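Local coordinates for N-acyl-D-glutamate deacylase (Bordetella bronchiseptica, PDB 3GIP), which catalyses the zinc-dependent hydrolysis of N-acyl-D-glutamate to D-glutamate and a carboxylate, as a member of the amidohydrolase superfamily, at residues 96-101 / 143-149; 184-190 / 214-220; 222-226 / 247-252. All coordinates share one frame; numbering follows the deposited sequence.

Contact 1 (96-101 / 143-149); sequences GVSAAP and LVGHANL
Gly96 turns its carbonyl O onto the first turn of helix 146-153. Ala147 N donates to Gly96 O at 2.8 Å, in the carbonyl plane and on a lone pair, although the bond is bent (131° at the hydrogen); Asn148 N adds a weak bond to the same oxygen. Gly145, the N-cap, brings its CA to 3.1 Å from Gly96 O in a CA-H...O contact, a closeness that leaves no room for a side chain there. Ser98 makes the second grip. Gly145 N donates to Ser98 OG at 2.8 Å, nearly straight at 162°, and Ser98 OG in turn donates to Ala100 O within its own loop, 2.6 Å away and from above the carbonyl plane. The hydroxyl is placed for both by a chi1 of 56°, which sets OG between the backbone N and the carbonyl carbon. Beyond these polar atoms, Pro101, behind a cis peptide bond, slants across Val144, with Pro101 CD 3.7 Å from Val144 CG2. Pro101 CD also lies 3.8 Å from Asn148 CB, and Val97 CG1 rests on the Ala147 methyl. The loop that follows metal ligand Cys95 is thereby pinned where strand 139-145 passes into helix 146-153. Met172 and Leu173 of helix 163-179 pack against Pro101 and Val144, while strand 183-187 flanks the site, Ser185 OG bonding to Gly96 N.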
loop_
_atom_site.group_PDB
_atom_site.type_symbol
_atom_site.label_atom_id
_atom_site.label_comp_id
_atom_site.label_asym_id
_atom_site.label_seq_id
_atom_site.Cartn_x
_atom_site.Cartn_y
_atom_site.Cartn_z
ATOM N N GLY A 96 -10.326 3.696 2.679
ATOM C CA GLY A 96 -11.264 4.703 3.143
ATOM C C GLY A 96 -10.747 5.713 4.147
ATOM O O GLY A 96 -11.444 6.679 4.446
ATOM N N VAL A 97 -9.537 5.513 4.664
ATOM C CA VAL A 97 -8.987 6.442 5.649
ATOM C C VAL A 97 -7.722 7.131 5.160
ATOM O O VAL A 97 -6.780 6.486 4.692
ATOM C CB VAL A 97 -8.713 5.735 6.995
ATOM C CG1 VAL A 97 -10.033 5.345 7.639
ATOM C CG2 VAL A 97 -7.834 4.505 6.780
ATOM N N SER A 98 -7.703 8.455 5.287
ATOM C CA SER A 98 -6.576 9.251 4.819
ATOM C C SER A 98 -6.210 10.393 5.762
ATOM O O SER A 98 -6.923 10.669 6.725
ATOM C CB SER A 98 -6.913 9.829 3.444
ATOM O OG SER A 98 -8.128 10.570 3.501
ATOM N N ALA A 99 -5.098 11.057 5.459
ATOM C CA ALA A 99 -4.620 12.178 6.263
ATOM C C ALA A 99 -5.604 13.342 6.240
ATOM O O ALA A 99 -5.691 14.103 7.202
ATOM C CB ALA A 99 -3.263 12.643 5.751
ATOM N N ALA A 100 -6.340 13.473 5.142
ATOM C CA ALA A 100 -7.307 14.555 4.985
ATOM C C ALA A 100 -8.448 14.114 4.071
ATOM O O ALA A 100 -8.300 13.168 3.302
ATOM C CB ALA A 100 -6.608 15.785 4.398
ATOM N N PRO A 101 -9.605 14.793 4.140
ATOM C CA PRO A 101 -9.919 15.932 5.009
ATOM C C PRO A 101 -10.238 15.503 6.435
ATOM O O PRO A 101 -10.533 14.337 6.695
ATOM C CB PRO A 101 -11.121 16.561 4.319
ATOM C CG PRO A 101 -11.848 15.357 3.811
ATOM C CD PRO A 101 -10.720 14.532 3.212
ATOM N N LEU A 143 -4.355 9.150 -1.760
ATOM C CA LEU A 143 -5.747 8.916 -2.108
ATOM C C LEU A 143 -6.539 9.596 -0.999
ATOM O O LEU A 143 -6.038 9.745 0.117
ATOM C CB LEU A 143 -6.072 7.419 -2.078
ATOM C CG LEU A 143 -5.394 6.494 -3.088
ATOM C CD1 LEU A 143 -5.330 5.079 -2.513
ATOM C CD2 LEU A 143 -6.163 6.509 -4.404
ATOM N N VAL A 144 -7.755 10.031 -1.302
ATOM C CA VAL A 144 -8.597 10.642 -0.279
ATOM C C VAL A 144 -9.563 9.554 0.163
ATOM O O VAL A 144 -10.159 8.866 -0.668
ATOM C CB VAL A 144 -9.379 11.862 -0.822
ATOM C CG1 VAL A 144 -10.177 11.477 -2.043
ATOM C CG2 VAL A 144 -10.306 12.404 0.263
ATOM N N GLY A 145 -9.703 9.385 1.472
ATOM C CA GLY A 145 -10.576 8.349 1.993
ATOM C C GLY A 145 -12.057 8.655 2.019
ATOM O O GLY A 145 -12.477 9.735 2.442
ATOM N N HIS A 146 -12.854 7.695 1.565
ATOM C CA HIS A 146 -14.306 7.829 1.553
ATOM C C HIS A 146 -14.813 8.001 2.987
ATOM O O HIS A 146 -15.786 8.716 3.230
ATOM C CB HIS A 146 -14.927 6.589 0.895
ATOM C CG HIS A 146 -16.406 6.461 1.094
ATOM N ND1 HIS A 146 -17.300 7.446 0.732
ATOM C CD2 HIS A 146 -17.149 5.446 1.597
ATOM C CE1 HIS A 146 -18.529 7.043 1.003
ATOM N NE2 HIS A 146 -18.465 5.832 1.528
ATOM N N ALA A 147 -14.155 7.351 3.942
ATOM C CA ALA A 147 -14.566 7.491 5.332
ATOM C C ALA A 147 -14.385 8.953 5.732
ATOM O O ALA A 147 -15.255 9.541 6.378
ATOM C CB ALA A 147 -13.731 6.585 6.229
ATOM N N ASN A 148 -13.253 9.535 5.340
ATOM C CA ASN A 148 -12.970 10.937 5.644
ATOM C C ASN A 148 -14.050 11.822 5.038
ATOM O O ASN A 148 -14.544 12.747 5.689
ATOM C CB ASN A 148 -11.613 11.356 5.073
ATOM C CG ASN A 148 -10.451 10.816 5.871
ATOM O OD1 ASN A 148 -9.743 11.565 6.545
ATOM N ND2 ASN A 148 -10.245 9.507 5.801
ATOM N N LEU A 149 -14.411 11.537 3.790
ATOM C CA LEU A 149 -15.429 12.329 3.109
ATOM C C LEU A 149 -16.740 12.300 3.878
ATOM O O LEU A 149 -17.343 13.348 4.116
ATOM C CB LEU A 149 -15.641 11.819 1.680
ATOM C CG LEU A 149 -14.418 11.945 0.765
ATOM C CD1 LEU A 149 -14.761 11.394 -0.608
ATOM C CD2 LEU A 149 -13.985 13.403 0.656
#

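Contact 2 (184-190 / 214-220); sequences FSTGLAY and LHTSHIR. With ZN (zinc ion), chain F; ACY (acetic acid), chain C.
Phe184 N donates to Leu214 O at 2.9 Å, the first rung of a parallel ladder between strands 183-187 and 214-218. Thr216 N to Phe184 O, Thr186 N to Thr216 O and His218 N to Thr186 O follow, and Leu188 N closes the series on His218 O, 3.0 Å away. On the face bearing Phe184, Thr186, His215 and Ser217, Thr186 OG1 is hydrogen-bonded to His215 NE2, at the imidazole edge and near its plane, and to Ser217 OG, both at 2.8 Å; either partner could be the donor in each. The Phe184 and His215 rings are almost parallel (5°) but slid apart, with His215 CD2 over a face of Phe184. Ser185 OG, on the other face, is hydrogen-bonded to Gly93 O. Arg220 NE makes a salt bridge to Glu232, and NH1 and NH2 bond to Ala194 O and Ala196 O. His218, its CG anti to the backbone N (chi1 170°), sends ND1 to the zinc ion at 2.0 Å. Tyr190 OH, also hydrogen-bonded to Thr289 OG1, donates to acetate O at 2.6 Å; both acetate oxygens bind the metal, which Cys95 and His248 also hold. Metal and phenol gripping one acetate oxygen is consistent with a site that could polarise the substrate's scissile carbonyl.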
loop_
_atom_site.group_PDB
_atom_site.type_symbol
_atom_site.label_atom_id
_atom_site.label_comp_id
_atom_site.label_asym_id
_atom_site.label_seq_id
_atom_site.Cartn_x
_atom_site.Cartn_y
_atom_site.Cartn_z
ATOM N N PHE A 184 -9.675 8.162 -4.924
ATOM C CA PHE A 184 -10.272 7.995 -3.610
ATOM C C PHE A 184 -10.319 6.509 -3.274
ATOM O O PHE A 184 -10.309 5.656 -4.170
ATOM C CB PHE A 184 -11.678 8.619 -3.565
ATOM C CG PHE A 184 -12.738 7.811 -4.260
ATOM C CD1 PHE A 184 -13.640 7.053 -3.523
ATOM C CD2 PHE A 184 -12.852 7.829 -5.649
ATOM C CE1 PHE A 184 -14.649 6.321 -4.160
ATOM C CE2 PHE A 184 -13.855 7.100 -6.297
ATOM C CZ PHE A 184 -14.754 6.346 -5.547
ATOM N N SER A 185 -10.344 6.200 -1.986
ATOM C CA SER A 185 -10.393 4.811 -1.562
ATOM C C SER A 185 -11.634 4.574 -0.727
ATOM O O SER A 185 -12.162 5.502 -0.112
ATOM C CB SER A 185 -9.159 4.468 -0.726
ATOM O OG SER A 185 -9.184 5.137 0.529
ATOM N N THR A 186 -12.105 3.334 -0.719
ATOM C CA THR A 186 -13.257 2.970 0.091
ATOM C C THR A 186 -12.866 1.852 1.050
ATOM O O THR A 186 -11.930 1.088 0.788
ATOM C CB THR A 186 -14.456 2.490 -0.766
ATOM O OG1 THR A 186 -14.015 1.515 -1.722
ATOM C CG2 THR A 186 -15.093 3.659 -1.496
ATOM N N GLY A 187 -13.572 1.792 2.174
ATOM C CA GLY A 187 -13.355 0.759 3.175
ATOM C C GLY A 187 -14.757 0.276 3.486
ATOM O O GLY A 187 -15.308 0.556 4.554
ATOM N N LEU A 188 -15.339 -0.450 2.539
ATOM C CA LEU A 188 -16.712 -0.920 2.665
ATOM C C LEU A 188 -16.967 -1.934 3.770
ATOM O O LEU A 188 -18.115 -2.192 4.127
ATOM C CB LEU A 188 -17.194 -1.452 1.309
ATOM C CG LEU A 188 -17.028 -0.445 0.162
ATOM C CD1 LEU A 188 -17.648 -1.007 -1.106
ATOM C CD2 LEU A 188 -17.686 0.889 0.528
ATOM N N ALA A 189 -15.896 -2.490 4.327
ATOM C CA ALA A 189 -16.020 -3.456 5.413
ATOM C C ALA A 189 -16.007 -2.724 6.752
ATOM O O ALA A 189 -16.199 -3.336 7.802
ATOM C CB ALA A 189 -14.861 -4.461 5.357
ATOM N N TYR A 190 -15.781 -1.412 6.708
ATOM C CA TYR A 190 -15.705 -0.591 7.915
ATOM C C TYR A 190 -16.761 0.504 7.994
ATOM O O TYR A 190 -17.349 0.901 6.988
ATOM C CB TYR A 190 -14.351 0.115 7.999
ATOM C CG TYR A 190 -13.142 -0.779 7.936
ATOM C CD1 TYR A 190 -12.960 -1.804 8.856
ATOM C CD2 TYR A 190 -12.149 -0.564 6.978
ATOM C CE1 TYR A 190 -11.816 -2.595 8.831
ATOM C CE2 TYR A 190 -11.004 -1.346 6.945
ATOM C CZ TYR A 190 -10.843 -2.359 7.875
ATOM O OH TYR A 190 -9.706 -3.134 7.851
ATOM N N LEU A 214 -8.325 7.252 -9.792
ATOM C CA LEU A 214 -8.728 5.934 -9.313
ATOM C C LEU A 214 -9.726 5.794 -8.178
ATOM O O LEU A 214 -9.977 6.722 -7.407
ATOM C CB LEU A 214 -7.485 5.159 -8.873
ATOM C CG LEU A 214 -6.415 4.729 -9.866
ATOM C CD1 LEU A 214 -5.127 4.457 -9.111
ATOM C CD2 LEU A 214 -6.873 3.485 -10.612
ATOM N N HIS A 215 -10.287 4.592 -8.105
ATOM C CA HIS A 215 -11.151 4.192 -7.011
ATOM C C HIS A 215 -10.450 2.926 -6.542
ATOM O O HIS A 215 -10.440 1.931 -7.273
ATOM C CB HIS A 215 -12.561 3.778 -7.431
ATOM C CG HIS A 215 -13.323 3.104 -6.326
ATOM N ND1 HIS A 215 -14.341 2.204 -6.556
ATOM C CD2 HIS A 215 -13.195 3.189 -4.980
ATOM C CE1 HIS A 215 -14.806 1.761 -5.400
ATOM N NE2 HIS A 215 -14.127 2.344 -4.427
ATOM N N THR A 216 -9.826 2.968 -5.372
ATOM C CA THR A 216 -9.175 1.774 -4.833
ATOM C C THR A 216 -10.137 1.319 -3.746
ATOM O O THR A 216 -10.770 2.149 -3.084
ATOM C CB THR A 216 -7.783 2.076 -4.242
ATOM O OG1 THR A 216 -7.913 2.911 -3.087
ATOM C CG2 THR A 216 -6.909 2.770 -5.278
ATOM N N SER A 217 -10.262 0.014 -3.542
ATOM C CA SER A 217 -11.224 -0.443 -2.560
ATOM C C SER A 217 -10.912 -1.634 -1.680
ATOM O O SER A 217 -10.444 -2.675 -2.148
ATOM C CB SER A 217 -12.562 -0.719 -3.265
ATOM O OG SER A 217 -13.547 -1.198 -2.358
ATOM N N HIS A 218 -11.158 -1.447 -0.387
ATOM C CA HIS A 218 -11.055 -2.527 0.572
ATOM C C HIS A 218 -12.540 -2.868 0.483
ATOM O O HIS A 218 -13.391 -2.143 1.012
ATOM C CB HIS A 218 -10.683 -2.005 1.964
ATOM C CG HIS A 218 -10.787 -3.040 3.041
ATOM N ND1 HIS A 218 -9.835 -3.190 4.030
ATOM C CD2 HIS A 218 -11.746 -3.961 3.300
ATOM C CE1 HIS A 218 -10.206 -4.159 4.849
ATOM N NE2 HIS A 218 -11.361 -4.642 4.428
ATOM N N ILE A 219 -12.852 -3.943 -0.231
ATOM C CA ILE A 219 -14.238 -4.329 -0.466
ATOM C C ILE A 219 -15.101 -4.650 0.757
ATOM O O ILE A 219 -14.601 -4.835 1.867
ATOM C CB ILE A 219 -14.298 -5.458 -1.524
ATOM C CG1 ILE A 219 -13.628 -6.730 -1.006
ATOM C CG2 ILE A 219 -13.576 -4.989 -2.792
ATOM C CD1 ILE A 219 -13.599 -7.845 -2.037
ATOM N N ARG A 220 -16.411 -4.705 0.531
ATOM C CA ARG A 220 -17.383 -4.914 1.602
ATOM C C ARG A 220 -17.149 -6.116 2.507
ATOM O O ARG A 220 -17.292 -6.017 3.726
ATOM C CB ARG A 220 -18.795 -4.963 1.012
ATOM C CG ARG A 220 -19.903 -4.859 2.052
ATOM C CD ARG A 220 -21.255 -4.652 1.380
ATOM N NE ARG A 220 -21.303 -3.397 0.632
ATOM C CZ ARG A 220 -21.570 -2.211 1.174
ATOM N NH1 ARG A 220 -21.821 -2.114 2.474
ATOM N NH2 ARG A 220 -21.577 -1.119 0.416
HETATM ZN ZN ZN F . -7.931 -2.556 3.931
HETATM C C ACY C . -6.625 -2.764 6.241
HETATM O O ACY C . -7.818 -2.565 6.205
HETATM O OXT ACY C . -5.957 -2.999 5.113
HETATM C CH3 ACY C . -5.895 -2.744 7.553
#

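Contact 3 (222-226 / 247-252); sequences EADGV and SHHKCM. With ZN (zinc ion), chain F; FMT (formic acid), chain D.
Glu222 and Lys250 form the salt bridge at the centre of this contact, Lys250 NZ meeting Glu222 OE1 at 2.7 Å from above the carboxylate plane. The lysine chain, bent at chi3 and chi4 (81° and 69°), curls its ammonium back to donate to His248 O. A third bond runs from Lys250 NZ to formate O2, 2.7 Å away; Tyr282, Arg376 and Ser288 also hold this formate, so the site appears suited to an anion. His248 ND1 gives Glu222 OE2 a weak, bent bond of 3.3 Å, near the ring plane, while His248 NE2 binds the zinc ion at 2.1 Å. Formate O2 lies over one face of that imidazole and Ser247 CB over the opposite one. One water lies 2.8 Å from both Glu222 OE2 and Ser247 O; a second, 2.7 Å from Glu222 OE2, accepts from Lys250 N. On the backbone, Met252 N donates to Glu222 O at 2.8 Å, nearly straight (167°). Apolar contact is slight: Val226 CG1 against Cys251 SG and Ala223 CB against Met252 CB. Two loops meet here, one between strand 214-218 and helix 226-240, the other between strand 243-246 and helix 260-272, whose Leu264 touches His249.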
loop_
_atom_site.group_PDB
_atom_site.type_symbol
_atom_site.label_atom_id
_atom_site.label_comp_id
_atom_site.label_asym_id
_atom_site.label_seq_id
_atom_site.Cartn_x
_atom_site.Cartn_y
_atom_site.Cartn_z
ATOM N N GLU A 222 -14.593 -9.879 2.714
ATOM C CA GLU A 222 -13.561 -10.699 2.099
ATOM C C GLU A 222 -13.621 -12.150 2.554
ATOM O O GLU A 222 -12.625 -12.876 2.499
ATOM C CB GLU A 222 -12.190 -10.082 2.386
ATOM C CG GLU A 222 -12.081 -8.648 1.861
ATOM C CD GLU A 222 -10.687 -8.064 1.980
ATOM O OE1 GLU A 222 -10.252 -7.778 3.113
ATOM O OE2 GLU A 222 -10.025 -7.898 0.933
ATOM N N ALA A 223 -14.808 -12.569 2.983
ATOM C CA ALA A 223 -15.031 -13.936 3.433
ATOM C C ALA A 223 -16.205 -14.535 2.658
ATOM O O ALA A 223 -16.143 -14.663 1.438
ATOM C CB ALA A 223 -15.306 -13.960 4.935
ATOM N N ASP A 224 -17.284 -14.880 3.355
ATOM C CA ASP A 224 -18.445 -15.477 2.702
ATOM C C ASP A 224 -19.038 -14.635 1.570
ATOM O O ASP A 224 -19.602 -15.170 0.619
ATOM C CB ASP A 224 -19.539 -15.773 3.731
ATOM C CG ASP A 224 -19.152 -16.875 4.697
ATOM O OD1 ASP A 224 -18.022 -17.403 4.599
ATOM O OD2 ASP A 224 -19.987 -17.214 5.562
ATOM N N GLY A 225 -18.917 -13.316 1.669
ATOM C CA GLY A 225 -19.470 -12.470 0.626
ATOM C C GLY A 225 -18.441 -11.857 -0.301
ATOM O O GLY A 225 -18.718 -10.846 -0.945
ATOM N N VAL A 226 -17.265 -12.474 -0.400
ATOM C CA VAL A 226 -16.200 -11.938 -1.239
ATOM C C VAL A 226 -16.551 -11.811 -2.722
ATOM O O VAL A 226 -16.186 -10.825 -3.359
ATOM C CB VAL A 226 -14.888 -12.757 -1.079
ATOM C CG1 VAL A 226 -15.046 -14.145 -1.671
ATOM C CG2 VAL A 226 -13.725 -12.007 -1.724
ATOM N N SER A 247 -8.040 -3.686 -3.443
ATOM C CA SER A 247 -6.997 -3.744 -2.426
ATOM C C SER A 247 -6.848 -5.095 -1.741
ATOM O O SER A 247 -7.828 -5.810 -1.532
ATOM C CB SER A 247 -7.259 -2.680 -1.357
ATOM O OG SER A 247 -7.235 -1.380 -1.921
ATOM N N HIS A 248 -5.605 -5.409 -1.382
ATOM C CA HIS A 248 -5.255 -6.645 -0.684
ATOM C C HIS A 248 -6.267 -7.758 -0.915
ATOM O O HIS A 248 -6.913 -8.241 0.016
ATOM C CB HIS A 248 -5.077 -6.371 0.826
ATOM C CG HIS A 248 -6.150 -5.517 1.442
ATOM N ND1 HIS A 248 -7.493 -5.805 1.338
ATOM C CD2 HIS A 248 -6.065 -4.425 2.241
ATOM C CE1 HIS A 248 -8.189 -4.935 2.046
ATOM N NE2 HIS A 248 -7.346 -4.087 2.606
ATOM N N HIS A 249 -6.390 -8.176 -2.170
ATOM C CA HIS A 249 -7.347 -9.209 -2.523
ATOM C C HIS A 249 -7.021 -10.525 -1.841
ATOM O O HIS A 249 -5.875 -10.992 -1.857
ATOM C CB HIS A 249 -7.410 -9.382 -4.039
ATOM C CG HIS A 249 -8.588 -10.181 -4.495
ATOM N ND1 HIS A 249 -9.821 -10.099 -3.881
ATOM C CD2 HIS A 249 -8.726 -11.075 -5.501
ATOM C CE1 HIS A 249 -10.666 -10.913 -4.489
ATOM N NE2 HIS A 249 -10.026 -11.516 -5.475
ATOM N N LYS A 250 -8.049 -11.124 -1.251
ATOM C CA LYS A 250 -7.887 -12.358 -0.498
ATOM C C LYS A 250 -9.234 -13.023 -0.265
ATOM O O LYS A 250 -10.286 -12.418 -0.485
ATOM C CB LYS A 250 -7.294 -12.030 0.871
ATOM C CG LYS A 250 -8.287 -11.269 1.762
ATOM C CD LYS A 250 -7.716 -10.934 3.129
ATOM C CE LYS A 250 -6.831 -9.711 3.081
ATOM N NZ LYS A 250 -7.614 -8.455 2.823
ATOM N N CYS A 251 -9.176 -14.266 0.204
ATOM C CA CYS A 251 -10.357 -15.050 0.545
ATOM C C CYS A 251 -10.114 -15.581 1.957
ATOM O O CYS A 251 -9.253 -16.438 2.173
ATOM C CB CYS A 251 -10.542 -16.205 -0.440
ATOM S SG CYS A 251 -10.913 -15.652 -2.118
ATOM N N MET A 252 -10.866 -15.054 2.917
ATOM C CA MET A 252 -10.716 -15.439 4.316
ATOM C C MET A 252 -11.640 -16.567 4.758
ATOM O O MET A 252 -12.801 -16.627 4.350
ATOM C CB MET A 252 -10.939 -14.216 5.208
ATOM C CG MET A 252 -9.945 -13.087 4.953
ATOM S SD MET A 252 -10.236 -11.674 6.044
ATOM C CE MET A 252 -9.557 -12.314 7.589
HETATM ZN ZN ZN F . -7.931 -2.556 3.931
HETATM C C FMT D . -5.956 -6.632 5.662
HETATM O O1 FMT D . -5.103 -6.683 6.513
HETATM O O2 FMT D . -5.803 -7.323 4.528
HETATM O O HOH W 1 -10.428 -5.579 -0.649
HETATM O O HOH W 2 -10.647 -9.617 -1.065
#

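How the contacts relate
From the N terminus the three contacts come in series, none nested in or crossing another. Contact 1 closes the excursion containing helix 124-133, tying the loop after strand 87-92 to the end of strand 139-145. Contact 2 then closes the beta-alpha-beta unit through helix 198-210, and contact 3 joins the loop entering helix 226-240 to the loop leaving strand 243-246. Contacts 1 and 2 meet on neighbouring strands, where His146 N lies 2.8 Å from Ser185 O; contacts 2 and 3 meet where Ser247 N lies 2.9 Å from Ser217 O. Contacts 2 and 3 share the zinc ion, while contacts 1 and 3 do not touch. Together they follow successive parts of the amidohydrolase barrel around its metal site.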